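Local structure of DnaB intein (Synechocystis sp., 1MI8) at residues A[2-7]-A[69-74]; A[55-60]-A[131-136]; A[73-78]-A[152-157]; A[23-28]-A[48-53]. The protein is a mini-intein of the replicative helicase DnaB that probably excises itself by protein splicing and joins the flanking protein pieces. The protein carries 4 engineered substitutions. All blocks are in the same frame, centred on the assembly; numbering follows the deposited sequence.

Contact 1 (A[2-7]-A[69-74]). Engineered in segment 2-7: A3 (natural residue Cys).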
loop_
_atom_site.group_PDB
_atom_site.type_symbol
_atom_site.label_atom_id
_atom_site.label_comp_id
_atom_site.label_asym_id
_atom_site.label_seq_id
_atom_site.Cartn_x
_atom_site.Cartn_y
_atom_site.Cartn_z
ATOM N N GLY A 2 16.518 8.007 3.993
ATOM C CA GLY A 2 15.344 7.496 4.684
ATOM C C GLY A 2 15.556 7.522 6.212
ATOM O O GLY A 2 16.331 8.320 6.760
ATOM N N ALA A 3 14.829 6.609 6.840
ATOM C CA ALA A 3 14.944 6.352 8.287
ATOM C C ALA A 3 13.871 5.368 8.715
ATOM O O ALA A 3 12.768 5.328 8.144
ATOM C CB ALA A 3 14.830 7.673 9.127
ATOM N N ILE A 4 14.170 4.600 9.751
ATOM C CA ILE A 4 13.216 3.596 10.211
ATOM C C ILE A 4 12.972 3.766 11.714
ATOM O O ILE A 4 13.755 4.452 12.387
ATOM C CB ILE A 4 13.803 2.185 9.950
ATOM C CG1 ILE A 4 15.153 2.051 10.705
ATOM C CG2 ILE A 4 14.104 2.004 8.398
ATOM C CD1 ILE A 4 15.762 0.650 10.659
ATOM N N SER A 5 11.920 3.140 12.235
ATOM C CA SER A 5 11.644 3.206 13.669
ATOM C C SER A 5 12.809 2.613 14.504
ATOM O O SER A 5 13.483 1.628 14.106
ATOM C CB SER A 5 10.324 2.451 14.001
ATOM O OG SER A 5 10.265 1.946 15.340
ATOM N N GLY A 6 13.025 3.215 15.670
ATOM C CA GLY A 6 14.052 2.760 16.570
ATOM C C GLY A 6 13.841 1.342 17.046
ATOM O O GLY A 6 14.776 0.718 17.508
ATOM N N ASP A 7 12.609 0.839 16.914
ATOM C CA ASP A 7 12.248 -0.520 17.322
ATOM C C ASP A 7 12.876 -1.550 16.386
ATOM O O ASP A 7 13.002 -2.716 16.740
ATOM C CB ASP A 7 10.727 -0.730 17.241
ATOM C CG ASP A 7 9.907 0.372 17.987
ATOM O OD1 ASP A 7 8.671 0.221 18.087
ATOM O OD2 ASP A 7 10.477 1.382 18.453
ATOM N N ILE A 69 8.160 -3.996 9.070
ATOM C CA ILE A 69 9.018 -2.947 9.548
ATOM C C ILE A 69 8.292 -1.615 9.448
ATOM O O ILE A 69 7.386 -1.432 8.645
ATOM C CB ILE A 69 10.380 -2.917 8.745
ATOM C CG1 ILE A 69 11.391 -2.083 9.518
ATOM C CG2 ILE A 69 10.200 -2.278 7.291
ATOM C CD1 ILE A 69 12.814 -2.095 8.849
ATOM N N LYS A 70 8.652 -0.695 10.324
ATOM C CA LYS A 70 8.054 0.609 10.327
ATOM C C LYS A 70 9.115 1.537 9.763
ATOM O O LYS A 70 10.260 1.517 10.238
ATOM C CB LYS A 70 7.708 1.009 11.737
ATOM C CG LYS A 70 6.411 0.402 12.246
ATOM C CD LYS A 70 6.118 0.952 13.671
ATOM C CE LYS A 70 7.147 0.437 14.729
ATOM N NZ LYS A 70 6.919 1.235 16.022
ATOM N N ALA A 71 8.733 2.374 8.798
ATOM C CA ALA A 71 9.729 3.232 8.138
ATOM C C ALA A 71 9.147 4.534 7.522
ATOM O O ALA A 71 7.943 4.617 7.260
ATOM C CB ALA A 71 10.448 2.385 7.025
ATOM N N THR A 72 9.999 5.526 7.248
ATOM C CA THR A 72 9.514 6.791 6.631
ATOM C C THR A 72 9.101 6.577 5.184
ATOM O O THR A 72 9.525 5.605 4.527
ATOM C CB THR A 72 10.599 7.925 6.656
ATOM O OG1 THR A 72 11.840 7.437 6.112
ATOM C CG2 THR A 72 10.844 8.384 8.098
ATOM N N ALA A 73 8.263 7.481 4.701
ATOM C CA ALA A 73 7.736 7.429 3.356
ATOM C C ALA A 73 8.841 7.412 2.326
ATOM O O ALA A 73 8.651 6.920 1.212
ATOM C CB ALA A 73 6.807 8.647 3.069
ATOM N N ASN A 74 9.980 7.960 2.689
ATOM C CA ASN A 74 11.042 8.023 1.735
ATOM C C ASN A 74 12.131 6.941 1.914
ATOM O O ASN A 74 13.093 6.918 1.142
ATOM C CB ASN A 74 11.649 9.428 1.768
ATOM C CG ASN A 74 12.347 9.710 3.060
ATOM O OD1 ASN A 74 11.718 9.340 4.171
ATOM N ND2 ASN A 74 13.461 10.262 3.070
#
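K70 reaches over S5 to meet D7. Its chain bends at chi3 (-68°), which lays CE beside the S5 hydroxyl and carries NZ on to D7. The salt bridge K70 NZ to D7 OD1 is 2.9 Å long, and NZ comes from above the carboxylate plane. The same ammonium also bridges to E134 of strand 120-140, whose other oxygen is hydrogen-bonded to S5 OG. S5 OG also accepts from D7 N at 3.0 Å, which makes an ST turn. With an alanine here instead of K70, the carboxylates of D7 and E134 would probably lose their shared positive partner. I4 and A71 form a single bridge, held by two backbone bonds that flank the pair. S5 N donates to K70 O at 3.1 Å, and T72 N donates to A3 O at 2.9 Å, nearly along the C=O axis. On the bridge itself, I4 CG2 packs on A71 CB at 3.9 Å. T72 OG1 sits between its own backbone N and carbonyl carbon (chi1 51°). T72 OG1 lies 3.1 Å from A3 O and 2.7 Å from N74 OD1, and its one proton could serve either. T72 CG2 lies 4.2 Å from CB of A3, an engineered residue that is cysteine in nature. T72 and H75 are the first and last residues of a T-x-x-H sequence. It matches the block B motif of inteins, which lies against the N-terminal splice junction of the Hint fold.

Contact 2 (A[55-60]-A[131-136])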
loop_
_atom_site.group_PDB
_atom_site.type_symbol
_atom_site.label_atom_id
_atom_site.label_comp_id
_atom_site.label_asym_id
_atom_site.label_seq_id
_atom_site.Cartn_x
_atom_site.Cartn_y
_atom_site.Cartn_z
ATOM N N LYS A 55 11.908 13.217 14.664
ATOM C CA LYS A 55 10.618 12.562 14.741
ATOM C C LYS A 55 9.947 12.595 13.371
ATOM O O LYS A 55 9.831 13.644 12.765
ATOM C CB LYS A 55 9.740 13.256 15.778
ATOM C CG LYS A 55 10.395 13.375 17.137
ATOM C CD LYS A 55 9.393 13.182 18.245
ATOM C CE LYS A 55 10.130 13.173 19.584
ATOM N NZ LYS A 55 9.473 12.309 20.575
ATOM N N LYS A 56 9.505 11.448 12.871
ATOM C CA LYS A 56 8.881 11.469 11.556
ATOM C C LYS A 56 7.773 10.483 11.464
ATOM O O LYS A 56 7.770 9.477 12.129
ATOM C CB LYS A 56 9.879 11.142 10.439
ATOM C CG LYS A 56 11.148 11.977 10.428
ATOM C CD LYS A 56 10.892 13.443 10.130
ATOM C CE LYS A 56 12.100 14.278 10.589
ATOM N NZ LYS A 56 13.378 13.669 10.070
ATOM N N LEU A 57 6.826 10.790 10.602
ATOM C CA LEU A 57 5.699 9.933 10.378
ATOM C C LEU A 57 6.248 8.612 9.830
ATOM O O LEU A 57 7.081 8.579 8.890
ATOM C CB LEU A 57 4.795 10.599 9.377
ATOM C CG LEU A 57 3.566 9.817 9.025
ATOM C CD1 LEU A 57 2.785 9.445 10.282
ATOM C CD2 LEU A 57 2.745 10.685 8.088
ATOM N N VAL A 58 5.725 7.525 10.363
ATOM C CA VAL A 58 6.203 6.227 9.981
ATOM C C VAL A 58 5.082 5.342 9.407
ATOM O O VAL A 58 3.900 5.546 9.722
ATOM C CB VAL A 58 6.932 5.727 11.245
ATOM C CG1 VAL A 58 6.203 4.658 11.984
ATOM C CG2 VAL A 58 8.341 5.482 10.896
ATOM N N TYR A 59 5.460 4.346 8.619
ATOM C CA TYR A 59 4.516 3.469 7.933
ATOM C C TYR A 59 4.912 2.025 8.096
ATOM O O TYR A 59 6.081 1.702 7.945
ATOM C CB TYR A 59 4.539 3.747 6.426
ATOM C CG TYR A 59 4.270 5.174 6.032
ATOM C CD1 TYR A 59 5.219 6.172 6.216
ATOM C CD2 TYR A 59 3.042 5.513 5.497
ATOM C CE1 TYR A 59 4.922 7.537 5.859
ATOM C CE2 TYR A 59 2.723 6.818 5.150
ATOM C CZ TYR A 59 3.655 7.832 5.328
ATOM O OH TYR A 59 3.263 9.087 4.962
ATOM N N ILE A 60 3.938 1.159 8.367
ATOM C CA ILE A 60 4.184 -0.282 8.500
ATOM C C ILE A 60 4.154 -0.962 7.156
ATOM O O ILE A 60 3.127 -0.917 6.455
ATOM C CB ILE A 60 3.082 -0.998 9.287
ATOM C CG1 ILE A 60 3.037 -0.488 10.719
ATOM C CG2 ILE A 60 3.295 -2.486 9.199
ATOM C CD1 ILE A 60 1.785 -1.008 11.531
ATOM N N THR A 131 1.177 4.741 10.234
ATOM C CA THR A 131 0.863 4.457 11.630
ATOM C C THR A 131 0.961 5.616 12.583
ATOM O O THR A 131 0.068 5.809 13.372
ATOM C CB THR A 131 1.742 3.376 12.277
ATOM O OG1 THR A 131 3.127 3.636 11.989
ATOM C CG2 THR A 131 1.317 2.027 11.851
ATOM N N GLY A 132 2.049 6.372 12.555
ATOM C CA GLY A 132 2.152 7.474 13.494
ATOM C C GLY A 132 3.512 8.092 13.446
ATOM O O GLY A 132 4.359 7.656 12.671
ATOM N N VAL A 133 3.733 9.141 14.233
ATOM C CA VAL A 133 5.051 9.774 14.216
ATOM C C VAL A 133 5.830 9.150 15.332
ATOM O O VAL A 133 5.270 8.814 16.384
ATOM C CB VAL A 133 5.034 11.288 14.495
ATOM C CG1 VAL A 133 6.470 11.788 14.621
ATOM C CG2 VAL A 133 4.322 12.028 13.373
ATOM N N GLU A 134 7.116 8.973 15.069
ATOM C CA GLU A 134 8.042 8.405 16.042
ATOM C C GLU A 134 9.425 8.897 15.710
ATOM O O GLU A 134 9.655 9.472 14.640
ATOM C CB GLU A 134 8.138 6.879 15.985
ATOM C CG GLU A 134 6.921 6.110 15.640
ATOM C CD GLU A 134 7.215 4.624 15.732
ATOM O OE1 GLU A 134 8.409 4.252 15.922
ATOM O OE2 GLU A 134 6.262 3.836 15.626
ATOM N N GLU A 135 10.324 8.678 16.675
ATOM C CA GLU A 135 11.745 9.005 16.546
ATOM C C GLU A 135 12.224 8.026 15.482
ATOM O O GLU A 135 11.878 6.843 15.502
ATOM C CB GLU A 135 12.472 8.754 17.878
ATOM C CG GLU A 135 12.872 10.027 18.580
ATOM C CD GLU A 135 13.278 9.778 20.037
ATOM O OE1 GLU A 135 13.763 8.654 20.354
ATOM O OE2 GLU A 135 13.121 10.712 20.868
ATOM N N VAL A 136 13.025 8.513 14.561
ATOM C CA VAL A 136 13.426 7.652 13.477
ATOM C C VAL A 136 14.948 7.682 13.312
ATOM O O VAL A 136 15.617 8.699 13.629
ATOM C CB VAL A 136 12.532 8.067 12.248
ATOM C CG1 VAL A 136 13.046 9.319 11.543
ATOM C CG2 VAL A 136 12.296 6.892 11.353
#
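Strands 55-60 and 131-136 run antiparallel but strongly twisted, with axes at 132°; K56-E134 and V58-G132 are hydrogen-bonded pairs, and L57-V133 is a non-hydrogen-bonded one. V58 O serves several donors. T131 N reaches V58 O at 2.9 Å in the carbonyl plane, T131 OG1 meets V58 O at 3.1 Å from above that plane, and G132 N adds a weak bond. T131 OG1 gets there because it stands between its backbone N and carbonyl carbon (chi1 48°), and it also lies against V58 CG1. One face of the pair carries K56, V58 and E134. The K56 and V136 side chains cross at about a right angle, with K56 CG tight on V136 CG1 at 3.5 Å, while K56 NZ goes on to T53 O. The extended E134 chain lies beside V58, with OE2 3.7 Å from V58 CG1. Its carboxylate is held by K70 and S5 of a neighbouring contact. The other face carries K55, L57, V133 and E135. L57 CD1 rests on G132 O at 3.4 Å, and L57 CB meets V133 CG2 at 4.3 Å. At the end of this face, K55 NZ and E135 OE2 make a long salt bridge of 4.0 Å. Y59 packs on L91 of the second subunit. T131 and G132 opposite V58 form a classic beta bulge, set in the long curved strands of the Hint fold of inteins.

Contact 3 (A[73-78]-A[152-157]). Engineered in segment 152-157: A156 (natural residue Asn).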
loop_
_atom_site.group_PDB
_atom_site.type_symbol
_atom_site.label_atom_id
_atom_site.label_comp_id
_atom_site.label_asym_id
_atom_site.label_seq_id
_atom_site.Cartn_x
_atom_site.Cartn_y
_atom_site.Cartn_z
ATOM N N ALA A 73 8.263 7.481 4.701
ATOM C CA ALA A 73 7.736 7.429 3.356
ATOM C C ALA A 73 8.841 7.412 2.326
ATOM O O ALA A 73 8.651 6.920 1.212
ATOM C CB ALA A 73 6.807 8.647 3.069
ATOM N N ASN A 74 9.980 7.960 2.689
ATOM C CA ASN A 74 11.042 8.023 1.735
ATOM C C ASN A 74 12.131 6.941 1.914
ATOM O O ASN A 74 13.093 6.918 1.142
ATOM C CB ASN A 74 11.649 9.428 1.768
ATOM C CG ASN A 74 12.347 9.710 3.060
ATOM O OD1 ASN A 74 11.718 9.340 4.171
ATOM N ND2 ASN A 74 13.461 10.262 3.070
ATOM N N HIS A 75 11.993 6.041 2.890
ATOM C CA HIS A 75 13.020 5.013 3.045
ATOM C C HIS A 75 12.900 4.008 1.892
ATOM O O HIS A 75 11.800 3.556 1.565
ATOM C CB HIS A 75 12.884 4.261 4.371
ATOM C CG HIS A 75 14.163 3.621 4.819
ATOM N ND1 HIS A 75 15.114 4.297 5.548
ATOM C CD2 HIS A 75 14.689 2.397 4.567
ATOM C CE1 HIS A 75 16.172 3.526 5.730
ATOM N NE2 HIS A 75 15.940 2.364 5.146
ATOM N N ARG A 76 14.029 3.632 1.305
ATOM C CA ARG A 76 14.051 2.678 0.187
ATOM C C ARG A 76 14.277 1.176 0.488
ATOM O O ARG A 76 15.051 0.791 1.386
ATOM C CB ARG A 76 15.097 3.134 -0.793
ATOM C CG ARG A 76 14.807 4.512 -1.324
ATOM C CD ARG A 76 15.995 5.013 -2.148
ATOM N NE ARG A 76 15.537 5.960 -3.143
ATOM C CZ ARG A 76 15.142 7.207 -2.887
ATOM N NH1 ARG A 76 15.149 7.684 -1.644
ATOM N NH2 ARG A 76 14.744 7.974 -3.891
ATOM N N PHE A 77 13.552 0.352 -0.270
ATOM C CA PHE A 77 13.591 -1.104 -0.195
ATOM C C PHE A 77 13.965 -1.656 -1.569
ATOM O O PHE A 77 13.748 -0.993 -2.607
ATOM C CB PHE A 77 12.224 -1.659 0.219
ATOM C CG PHE A 77 11.804 -1.218 1.571
ATOM C CD1 PHE A 77 11.316 0.083 1.775
ATOM C CD2 PHE A 77 11.988 -2.071 2.674
ATOM C CE1 PHE A 77 11.018 0.537 3.075
ATOM C CE2 PHE A 77 11.698 -1.630 3.975
ATOM C CZ PHE A 77 11.217 -0.327 4.177
ATOM N N LEU A 78 14.509 -2.867 -1.582
ATOM C CA LEU A 78 14.998 -3.376 -2.825
ATOM C C LEU A 78 13.977 -4.193 -3.534
ATOM O O LEU A 78 13.544 -5.251 -3.058
ATOM C CB LEU A 78 16.301 -4.132 -2.628
ATOM C CG LEU A 78 16.914 -4.689 -3.919
ATOM C CD1 LEU A 78 17.322 -3.548 -4.941
ATOM C CD2 LEU A 78 18.111 -5.499 -3.523
ATOM N N ILE A 152 14.660 -7.715 6.700
ATOM C CA ILE A 152 14.301 -7.162 5.405
ATOM C C ILE A 152 15.493 -6.343 4.989
ATOM O O ILE A 152 16.168 -5.720 5.833
ATOM C CB ILE A 152 13.094 -6.206 5.539
ATOM C CG1 ILE A 152 11.877 -6.989 6.073
ATOM C CG2 ILE A 152 12.746 -5.541 4.216
ATOM C CD1 ILE A 152 10.702 -6.048 6.362
ATOM N N ILE A 153 15.763 -6.340 3.699
ATOM C CA ILE A 153 16.885 -5.531 3.169
ATOM C C ILE A 153 16.444 -4.070 3.077
ATOM O O ILE A 153 15.430 -3.765 2.442
ATOM C CB ILE A 153 17.267 -5.939 1.752
ATOM C CG1 ILE A 153 17.801 -7.393 1.738
ATOM C CG2 ILE A 153 18.376 -5.013 1.249
ATOM C CD1 ILE A 153 19.114 -7.502 2.426
ATOM N N VAL A 154 17.190 -3.161 3.699
ATOM C CA VAL A 154 16.815 -1.749 3.591
ATOM C C VAL A 154 18.053 -0.870 3.256
ATOM O O VAL A 154 19.175 -1.196 3.629
ATOM C CB VAL A 154 16.155 -1.247 4.904
ATOM C CG1 VAL A 154 14.968 -2.177 5.265
ATOM C CG2 VAL A 154 17.198 -1.186 6.060
ATOM N N HIS A 155 17.808 0.247 2.579
ATOM C CA HIS A 155 18.864 1.149 2.156
ATOM C C HIS A 155 19.409 1.953 3.322
ATOM O O HIS A 155 18.684 2.317 4.250
ATOM C CB HIS A 155 18.323 2.117 1.098
ATOM C CG HIS A 155 19.393 2.733 0.255
ATOM N ND1 HIS A 155 20.256 3.691 0.736
ATOM C CD2 HIS A 155 19.795 2.465 -1.014
ATOM C CE1 HIS A 155 21.151 3.980 -0.195
ATOM N NE2 HIS A 155 20.893 3.254 -1.265
ATOM N N ALA A 156 20.686 2.253 3.259
ATOM C CA ALA A 156 21.309 3.018 4.313
ATOM C C ALA A 156 21.426 4.497 3.952
ATOM O O ALA A 156 21.004 4.952 2.879
ATOM C CB ALA A 156 22.672 2.442 4.618
ATOM N N SER A 157 22.008 5.239 4.872
ATOM C CA SER A 157 22.216 6.667 4.700
ATOM C C SER A 157 22.510 7.288 3.311
ATOM O O SER A 157 23.296 6.763 2.506
ATOM C CB SER A 157 23.322 7.096 5.641
ATOM O OG SER A 157 23.446 8.481 5.546
HETATM O O HOH W 1 14.217 -4.837 0.390
#
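H75 and V154 meet in the tight part of this contact. V154 CB lies at the edge of the H75 ring, near its plane, 3.6 Å from NE2. The H75 ring is turned away from its own backbone N (chi1 -157°), and this brings NE2 to 2.9 Å from H155 O. A lysine in place of H75 would probably deprive V154 of this flat edge and H155 O of the ring nitrogen beside it. F77 fills the space next door. F77 CE2 packs on V154 CG1 at 3.6 Å, the two side chains pointing the same way, and I152 CG2 meets the ring at its edge, in plane. The backbones are joined by H155 N to R76 O at 3.1 Å. H155 CB lies on R76 CB at 3.9 Å. In sequence, H75 matches the block B histidine of inteins, and H155 matches their penultimate histidine. A156 is engineered; the natural asparagine is probably the one whose side chain cyclizes in splicing. The H155 ring is fixed by ND1, which donates to A156 O on a lone pair, and it stacks edge-to-face with W83. Toward L78 and I153 the strands part. L78 CB and I153 CG2 are 4.5 Å apart. A water fills in for a direct backbone bond here, accepting from L78 N at 2.8 Å and donating to I153 O at 2.6 Å.

Contact 4 (A[23-28]-A[48-53]). Engineered in segment 48-53: M52 (natural residue Cys).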
loop_
_atom_site.group_PDB
_atom_site.type_symbol
_atom_site.label_atom_id
_atom_site.label_comp_id
_atom_site.label_asym_id
_atom_site.label_seq_id
_atom_site.Cartn_x
_atom_site.Cartn_y
_atom_site.Cartn_z
ATOM N N ASP A 23 18.939 1.037 20.251
ATOM C CA ASP A 23 19.941 0.535 21.169
ATOM C C ASP A 23 21.326 0.537 20.566
ATOM O O ASP A 23 22.280 0.301 21.273
ATOM C CB ASP A 23 19.609 -0.872 21.654
ATOM C CG ASP A 23 18.494 -0.883 22.671
ATOM O OD1 ASP A 23 18.091 0.200 23.130
ATOM O OD2 ASP A 23 18.012 -1.975 23.019
ATOM N N LEU A 24 21.472 0.803 19.272
ATOM C CA LEU A 24 22.808 0.833 18.701
ATOM C C LEU A 24 23.301 2.264 18.425
ATOM O O LEU A 24 24.344 2.447 17.831
ATOM C CB LEU A 24 22.860 0.032 17.388
ATOM C CG LEU A 24 22.667 -1.482 17.452
ATOM C CD1 LEU A 24 22.260 -2.030 16.095
ATOM C CD2 LEU A 24 23.946 -2.136 17.966
ATOM N N LEU A 25 22.564 3.265 18.869
ATOM C CA LEU A 25 22.937 4.651 18.594
ATOM C C LEU A 25 24.376 5.010 18.950
ATOM O O LEU A 25 25.077 5.682 18.179
ATOM C CB LEU A 25 21.984 5.587 19.324
ATOM C CG LEU A 25 22.038 7.065 19.003
ATOM C CD1 LEU A 25 21.655 7.293 17.541
ATOM C CD2 LEU A 25 21.066 7.819 19.931
ATOM N N ASP A 26 24.823 4.565 20.119
ATOM C CA ASP A 26 26.178 4.882 20.530
ATOM C C ASP A 26 27.090 3.703 20.272
ATOM O O ASP A 26 27.817 3.241 21.159
ATOM C CB ASP A 26 26.203 5.290 21.999
ATOM C CG ASP A 26 25.313 6.492 22.272
ATOM O OD1 ASP A 26 25.422 7.482 21.499
ATOM O OD2 ASP A 26 24.511 6.454 23.252
ATOM N N GLU A 27 27.053 3.217 19.043
ATOM C CA GLU A 27 27.882 2.100 18.687
ATOM C C GLU A 27 28.384 2.309 17.285
ATOM O O GLU A 27 27.727 2.956 16.489
ATOM C CB GLU A 27 27.066 0.823 18.752
ATOM C CG GLU A 27 26.979 0.206 20.110
ATOM C CD GLU A 27 28.297 -0.417 20.537
ATOM O OE1 GLU A 27 29.100 -0.843 19.660
ATOM O OE2 GLU A 27 28.518 -0.502 21.757
ATOM N N LYS A 28 29.568 1.785 16.992
ATOM C CA LYS A 28 30.123 1.885 15.655
ATOM C C LYS A 28 31.139 0.821 15.326
ATOM O O LYS A 28 31.693 0.141 16.193
ATOM C CB LYS A 28 30.710 3.281 15.369
ATOM C CG LYS A 28 31.221 4.069 16.569
ATOM C CD LYS A 28 31.915 5.378 16.113
ATOM C CE LYS A 28 33.112 5.099 15.177
ATOM N NZ LYS A 28 33.910 6.321 14.821
ATOM N N SER A 48 29.409 2.420 9.786
ATOM C CA SER A 48 30.282 3.534 10.154
ATOM C C SER A 48 29.746 4.255 11.396
ATOM O O SER A 48 30.491 4.494 12.347
ATOM C CB SER A 48 30.401 4.505 8.977
ATOM O OG SER A 48 29.123 5.032 8.673
ATOM N N ARG A 49 28.454 4.600 11.368
ATOM C CA ARG A 49 27.793 5.266 12.486
ATOM C C ARG A 49 26.259 5.103 12.442
ATOM O O ARG A 49 25.653 4.898 11.357
ATOM C CB ARG A 49 28.140 6.763 12.519
ATOM C CG ARG A 49 27.166 7.671 11.831
ATOM C CD ARG A 49 27.783 9.050 11.548
ATOM N NE ARG A 49 26.873 9.975 10.865
ATOM C CZ ARG A 49 26.071 10.837 11.480
ATOM N NH1 ARG A 49 26.059 10.910 12.816
ATOM N NH2 ARG A 49 25.265 11.620 10.753
ATOM N N VAL A 50 25.665 5.210 13.633
ATOM C CA VAL A 50 24.227 5.111 13.855
ATOM C C VAL A 50 23.761 6.454 14.381
ATOM O O VAL A 50 24.454 7.049 15.187
ATOM C CB VAL A 50 23.867 4.093 14.957
ATOM C CG1 VAL A 50 22.355 3.956 15.026
ATOM C CG2 VAL A 50 24.555 2.764 14.717
ATOM N N PHE A 51 22.580 6.909 13.967
ATOM C CA PHE A 51 22.064 8.198 14.419
ATOM C C PHE A 51 20.540 8.346 14.284
ATOM O O PHE A 51 19.924 7.689 13.444
ATOM C CB PHE A 51 22.741 9.287 13.610
ATOM C CG PHE A 51 22.662 9.062 12.145
ATOM C CD1 PHE A 51 21.617 9.589 11.396
ATOM C CD2 PHE A 51 23.617 8.285 11.507
ATOM C CE1 PHE A 51 21.519 9.339 10.021
ATOM C CE2 PHE A 51 23.532 8.024 10.130
ATOM C CZ PHE A 51 22.483 8.548 9.388
ATOM N N MET A 52 19.951 9.157 15.147
ATOM C CA MET A 52 18.535 9.490 15.045
ATOM C C MET A 52 18.315 10.687 14.127
ATOM O O MET A 52 19.269 11.489 14.113
ATOM C CB MET A 52 17.948 9.763 16.431
ATOM C CG MET A 52 16.608 10.482 16.406
ATOM S SD MET A 52 16.551 11.885 17.537
ATOM C CE MET A 52 16.544 11.045 19.119
ATOM N N THR A 53 17.311 10.761 13.339
ATOM C CA THR A 53 17.197 11.920 12.467
ATOM C C THR A 53 16.019 12.780 12.883
ATOM O O THR A 53 15.621 13.692 12.155
ATOM C CB THR A 53 17.000 11.524 11.000
ATOM O OG1 THR A 53 15.813 10.705 10.867
ATOM C CG2 THR A 53 18.210 10.765 10.504
HETATM O O HOH W 2 26.851 5.207 16.154
#
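V50 overlaps the turn of 23-28 with both methyl groups. V50 CG2 presses on L24 O at 3.1 Å, a short approach, and also touches L24 CB at 4.2 Å. V50 CG1, placed anti to its own backbone N (chi1 -174°), lies against L25 CA at 3.7 Å. The V50 side chain is thus wrapped by the turn, mostly by its backbone, and E27 O lies close to CG2 as well. L25 works in the other direction. Its CG stands opposite the backbone N (chi1 -170°), and L25 CD1 reaches across the strand backbone to 3.3 Å from F51 CA. L25 CD1 also sits 3.5 Å from M52 N; M52 is an engineered residue that is cysteine in nature. At the other end, K28 CB lies on S48 O at 3.3 Å; the chain bends at chi3 and CE stays beside that oxygen before NZ leads off. The backbones are linked by a water and not by direct bonds. This water accepts from V50 N at 2.8 Å and sits 2.7 Å from L25 O, with more acceptors in reach than it has protons. V50 also packs on I21 and F30, so it is held by residues before and after the turn. Strand 41-63 pairs here with strand 120-140, where F51 bonds to D138 and S48 to T140 through their backbones. The loop between strands 17-20 and 31-36, which includes a 3-10 segment running through D23 and L24, packs on strand 41-63.

From the N terminus, segment 2-7 is held by 69-74 in contact 1, which closes the first long loop. Contact 4 is nested inside that loop, with 23-28 closing on 48-53. Strand 41-63 then goes on to contact 2, so contacts 4 and 2 lie in series on it. Contact 2 crosses contact 1, because 69-74 falls between 55-60 and 131-136. Contact 3 starts where contact 1 ends, sharing A73 and N74, and it also crosses contact 2. Contacts 1, 2 and 4 reach one large antiparallel sheet. Contact 3 ties strand 76-79 to the C-terminal strand 152-155, and so sets the two chain ends near each other around H75.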